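Cofilin (Streptomyces griseoflavus, PDB 5IVU) probably binds actin, as a bacterial member of the ADF/cofilin family of actin-binding proteins. Local coordinates at residues A[16-30]-A[42-54]. Residues are numbered along the deposited sequence; the frame is centred on the assembly and turned at random.
Sequences TYQQLKLGKKLKYII and VEKSSDSVDYDNF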
# COMPACT_ATOMS: atom_id res chain seq x y z
N THR A 16 10.20 6.50 -5.02
CA THR A 16 9.37 7.11 -3.97
C THR A 16 9.36 6.25 -2.70
O THR A 16 9.31 6.78 -1.59
CB THR A 16 7.91 7.31 -4.44
OG1 THR A 16 7.91 7.90 -5.74
CG2 THR A 16 7.15 8.24 -3.50
N TYR A 17 9.38 4.94 -2.88
CA TYR A 17 9.48 4.00 -1.77
C TYR A 17 10.80 4.16 -1.04
O TYR A 17 10.82 4.16 0.20
CB TYR A 17 9.31 2.56 -2.26
CG TYR A 17 9.55 1.53 -1.18
CD1 TYR A 17 8.70 1.43 -0.07
CD2 TYR A 17 10.63 0.64 -1.26
CE1 TYR A 17 8.92 0.48 0.92
CE2 TYR A 17 10.84 -0.32 -0.28
CZ TYR A 17 9.98 -0.39 0.80
OH TYR A 17 10.18 -1.32 1.78
N GLN A 18 11.90 4.30 -1.79
CA GLN A 18 13.20 4.57 -1.19
C GLN A 18 13.17 5.89 -0.43
O GLN A 18 13.74 5.97 0.66
CB GLN A 18 14.33 4.58 -2.23
CG GLN A 18 14.66 3.23 -2.81
CD GLN A 18 15.71 3.27 -3.92
OE1 GLN A 18 15.84 4.26 -4.65
NE2 GLN A 18 16.46 2.19 -4.05
N GLN A 19 12.49 6.90 -0.96
CA GLN A 19 12.30 8.17 -0.25
C GLN A 19 11.50 8.01 1.06
O GLN A 19 11.87 8.56 2.10
CB GLN A 19 11.62 9.19 -1.16
CG GLN A 19 11.73 10.63 -0.67
CD GLN A 19 10.72 11.57 -1.32
OE1 GLN A 19 10.43 12.64 -0.78
NE2 GLN A 19 10.18 11.17 -2.47
N LEU A 20 10.42 7.23 1.01
CA LEU A 20 9.68 6.87 2.22
C LEU A 20 10.61 6.18 3.22
O LEU A 20 10.59 6.48 4.41
CB LEU A 20 8.46 5.98 1.89
CG LEU A 20 7.58 5.47 3.06
CD1 LEU A 20 6.10 5.46 2.71
CD2 LEU A 20 7.99 4.07 3.51
N LYS A 21 11.40 5.23 2.73
CA LYS A 21 12.26 4.40 3.57
C LYS A 21 13.42 5.17 4.24
O LYS A 21 13.78 4.84 5.36
CB LYS A 21 12.82 3.25 2.73
CG LYS A 21 13.44 2.13 3.54
CD LYS A 21 13.26 0.77 2.88
CE LYS A 21 13.97 0.66 1.54
NZ LYS A 21 14.52 -0.71 1.31
N LEU A 22 13.94 6.20 3.57
CA LEU A 22 15.13 6.97 3.95
C LEU A 22 14.67 8.34 4.40
O LEU A 22 14.35 9.20 3.57
CB LEU A 22 16.04 7.24 2.76
CG LEU A 22 17.20 6.45 2.14
CD1 LEU A 22 16.78 5.63 0.92
CD2 LEU A 22 18.28 7.44 1.71
N GLY A 23 14.63 8.57 5.70
CA GLY A 23 14.28 9.89 6.23
C GLY A 23 12.80 10.20 6.15
O GLY A 23 12.04 9.45 5.56
N LYS A 24 12.45 11.36 6.68
CA LYS A 24 11.12 11.68 7.15
C LYS A 24 10.49 12.76 6.28
O LYS A 24 10.32 13.90 6.71
CB LYS A 24 11.21 12.16 8.61
CG LYS A 24 12.26 11.44 9.44
CD LYS A 24 12.22 11.88 10.89
CE LYS A 24 13.60 11.89 11.53
NZ LYS A 24 14.34 10.61 11.34
N LYS A 25 10.17 12.40 5.04
CA LYS A 25 9.29 13.22 4.19
C LYS A 25 7.94 12.57 3.90
O LYS A 25 7.00 13.26 3.54
CB LYS A 25 9.99 13.61 2.89
CG LYS A 25 11.27 14.40 3.13
CD LYS A 25 11.69 15.24 1.93
CE LYS A 25 13.05 15.89 2.17
NZ LYS A 25 13.06 16.79 3.36
N LEU A 26 7.84 11.25 4.09
CA LEU A 26 6.67 10.46 3.67
C LEU A 26 6.26 9.46 4.74
O LEU A 26 7.11 8.86 5.41
CB LEU A 26 6.97 9.68 2.39
CG LEU A 26 7.27 10.45 1.11
CD1 LEU A 26 7.56 9.48 -0.02
CD2 LEU A 26 6.12 11.39 0.74
N LYS A 27 4.96 9.31 4.92
CA LYS A 27 4.40 8.32 5.83
C LYS A 27 3.75 7.16 5.05
O LYS A 27 3.81 6.03 5.51
CB LYS A 27 3.41 8.98 6.78
CG LYS A 27 2.96 8.12 7.95
CD LYS A 27 4.04 7.87 8.99
CE LYS A 27 3.42 7.20 10.21
NZ LYS A 27 4.43 6.68 11.18
N TYR A 28 3.15 7.44 3.89
CA TYR A 28 2.62 6.37 3.02
C TYR A 28 2.61 6.69 1.54
O TYR A 28 2.71 7.85 1.14
CB TYR A 28 1.21 5.95 3.47
CG TYR A 28 0.10 6.96 3.27
CD1 TYR A 28 -0.57 7.06 2.05
CD2 TYR A 28 -0.31 7.79 4.32
CE1 TYR A 28 -1.60 7.97 1.88
CE2 TYR A 28 -1.34 8.69 4.15
CZ TYR A 28 -1.97 8.79 2.94
OH TYR A 28 -2.98 9.68 2.79
N ILE A 29 2.46 5.64 0.73
CA ILE A 29 2.39 5.74 -0.74
C ILE A 29 1.23 4.87 -1.23
O ILE A 29 1.06 3.73 -0.78
CB ILE A 29 3.69 5.24 -1.42
CG1 ILE A 29 4.92 5.98 -0.89
CG2 ILE A 29 3.60 5.39 -2.93
CD1 ILE A 29 6.23 5.40 -1.36
N ILE A 30 0.44 5.40 -2.17
CA ILE A 30 -0.63 4.65 -2.84
C ILE A 30 -0.21 4.35 -4.28
O ILE A 30 0.06 5.26 -5.04
CB ILE A 30 -1.96 5.44 -2.85
CG1 ILE A 30 -2.34 5.94 -1.45
CG2 ILE A 30 -3.08 4.58 -3.43
CD1 ILE A 30 -2.77 4.86 -0.46
N VAL A 42 2.65 5.38 -9.18
CA VAL A 42 2.33 6.03 -7.92
C VAL A 42 1.10 6.88 -8.15
O VAL A 42 1.16 7.81 -8.93
CB VAL A 42 3.48 6.94 -7.42
CG1 VAL A 42 3.08 7.70 -6.15
CG2 VAL A 42 4.75 6.11 -7.18
N GLU A 43 -0.01 6.55 -7.49
CA GLU A 43 -1.18 7.42 -7.49
C GLU A 43 -0.93 8.62 -6.60
O GLU A 43 -1.25 9.75 -6.97
CB GLU A 43 -2.44 6.68 -7.02
CG GLU A 43 -3.73 7.48 -7.28
CD GLU A 43 -4.98 6.88 -6.65
OE1 GLU A 43 -4.87 6.11 -5.69
OE2 GLU A 43 -6.08 7.19 -7.12
N LYS A 44 -0.40 8.37 -5.41
CA LYS A 44 0.02 9.46 -4.54
C LYS A 44 0.93 9.09 -3.38
O LYS A 44 1.09 7.93 -3.02
CB LYS A 44 -1.18 10.25 -4.00
CG LYS A 44 -2.35 9.48 -3.41
CD LYS A 44 -3.39 10.45 -2.75
CE LYS A 44 -2.83 11.52 -1.79
NZ LYS A 44 -3.86 12.32 -1.05
N SER A 45 1.52 10.14 -2.82
CA SER A 45 2.31 10.09 -1.60
C SER A 45 1.68 11.02 -0.57
O SER A 45 0.92 11.94 -0.91
CB SER A 45 3.73 10.57 -1.88
OG SER A 45 4.29 9.86 -2.96
N SER A 46 2.00 10.79 0.69
CA SER A 46 1.52 11.64 1.77
C SER A 46 2.55 11.75 2.87
O SER A 46 3.27 10.80 3.16
CB SER A 46 0.25 11.07 2.35
OG SER A 46 -0.28 11.96 3.32
N ASP A 47 2.59 12.93 3.47
CA ASP A 47 3.40 13.21 4.65
C ASP A 47 2.57 13.09 5.92
O ASP A 47 3.09 13.30 7.02
CB ASP A 47 4.07 14.60 4.56
CG ASP A 47 3.07 15.76 4.46
OD1 ASP A 47 1.84 15.53 4.38
OD2 ASP A 47 3.51 16.91 4.45
N SER A 48 1.28 12.77 5.78
CA SER A 48 0.35 12.81 6.92
C SER A 48 0.61 11.70 7.92
O SER A 48 0.70 10.53 7.56
CB SER A 48 -1.12 12.74 6.44
OG SER A 48 -2.00 12.61 7.55
N VAL A 49 0.69 12.07 9.19
CA VAL A 49 0.83 11.12 10.29
C VAL A 49 -0.53 10.47 10.65
O VAL A 49 -0.56 9.45 11.33
CB VAL A 49 1.45 11.83 11.52
CG1 VAL A 49 0.40 12.60 12.32
CG2 VAL A 49 2.21 10.86 12.40
N ASP A 50 -1.63 11.07 10.19
CA ASP A 50 -2.98 10.64 10.55
C ASP A 50 -3.40 9.40 9.76
O ASP A 50 -3.59 9.47 8.54
CB ASP A 50 -3.98 11.78 10.30
CG ASP A 50 -5.28 11.62 11.07
OD1 ASP A 50 -5.62 10.50 11.52
OD2 ASP A 50 -5.98 12.64 11.22
N TYR A 51 -3.54 8.28 10.46
CA TYR A 51 -3.95 7.03 9.82
C TYR A 51 -5.30 7.13 9.09
O TYR A 51 -5.52 6.41 8.10
CB TYR A 51 -3.95 5.88 10.82
CG TYR A 51 -4.02 4.51 10.17
CD1 TYR A 51 -2.87 3.87 9.75
CD2 TYR A 51 -5.24 3.87 9.97
CE1 TYR A 51 -2.92 2.62 9.15
CE2 TYR A 51 -5.30 2.62 9.37
CZ TYR A 51 -4.14 1.99 8.97
OH TYR A 51 -4.18 0.76 8.37
N ASP A 52 -6.20 8.01 9.54
CA ASP A 52 -7.49 8.21 8.87
C ASP A 52 -7.38 8.83 7.47
O ASP A 52 -8.24 8.57 6.62
CB ASP A 52 -8.44 9.03 9.73
CG ASP A 52 -8.90 8.28 10.96
OD1 ASP A 52 -9.20 7.07 10.85
OD2 ASP A 52 -8.98 8.90 12.03
N ASN A 53 -6.36 9.65 7.24
CA ASN A 53 -6.06 10.15 5.89
C ASN A 53 -5.66 9.03 4.93
O ASN A 53 -5.99 9.08 3.74
CB ASN A 53 -4.94 11.19 5.90
CG ASN A 53 -5.42 12.57 6.33
OD1 ASN A 53 -5.98 12.73 7.42
ND2 ASN A 53 -5.24 13.55 5.46
N PHE A 54 -4.94 8.03 5.45
CA PHE A 54 -4.60 6.83 4.68
C PHE A 54 -5.86 6.07 4.29
O PHE A 54 -6.05 5.78 3.10
CB PHE A 54 -3.66 5.92 5.48
CG PHE A 54 -3.41 4.58 4.85
CD1 PHE A 54 -2.96 4.48 3.54
CD2 PHE A 54 -3.60 3.41 5.58
CE1 PHE A 54 -2.72 3.25 2.96
CE2 PHE A 54 -3.36 2.17 5.01
CZ PHE A 54 -2.92 2.09 3.69
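The ring of Tyr28 is held between Ser46 on one face and Phe54 on the other. Ser46 CB sits over the ring, 3.5 Å from its centroid and displaced toward the hydroxyl end, where it comes nearest to CZ. From the opposite side Phe54 presents its edge to the tyrosine face, the planes inclined at 56°, with its CD1 3.8 Å from Tyr28 CD1 and its CB also lying over the ring. The tyrosine ring is laid across the neighbouring strand by a chi1 of 69°, which sets Tyr28 CG between the backbone N and the carbonyl carbon; its hydroxyl is hydrogen-bonded to Asp57. A leucine in place of Tyr28 would probably leave Ser46 CB and Phe54 without the flat surface they pack against, and Asp57 without its hydroxyl partner. Ile30, on the same face of the sheet, brings CD1 to the edge of the Phe54 ring, 3.8 Å from Phe54 CE1, while its CG1 runs alongside Lys44 CG. On the other face, Ile29 CG2 meets Val42 CG1 at 4.0 Å, and Leu26 CD2 rests on Ser45 CB. A classic bulge lies at each end of the run of antiparallel pairs from Tyr28-Ser46 to Ile30-Lys44: Lys27 and Tyr28 both face Ser46, and Glu43 and Lys44 both donate to Ile30 O. Ser46 OG accepts from Ser48 N in an ST turn that leads toward helix 51-57. The hairpin of strands 28-33 and 39-46 thus carries helix 11-21 on its Ile29 face and helix 51-57 on its Tyr28 face, while strand 64-72 continues the sheet beyond strand 28-33.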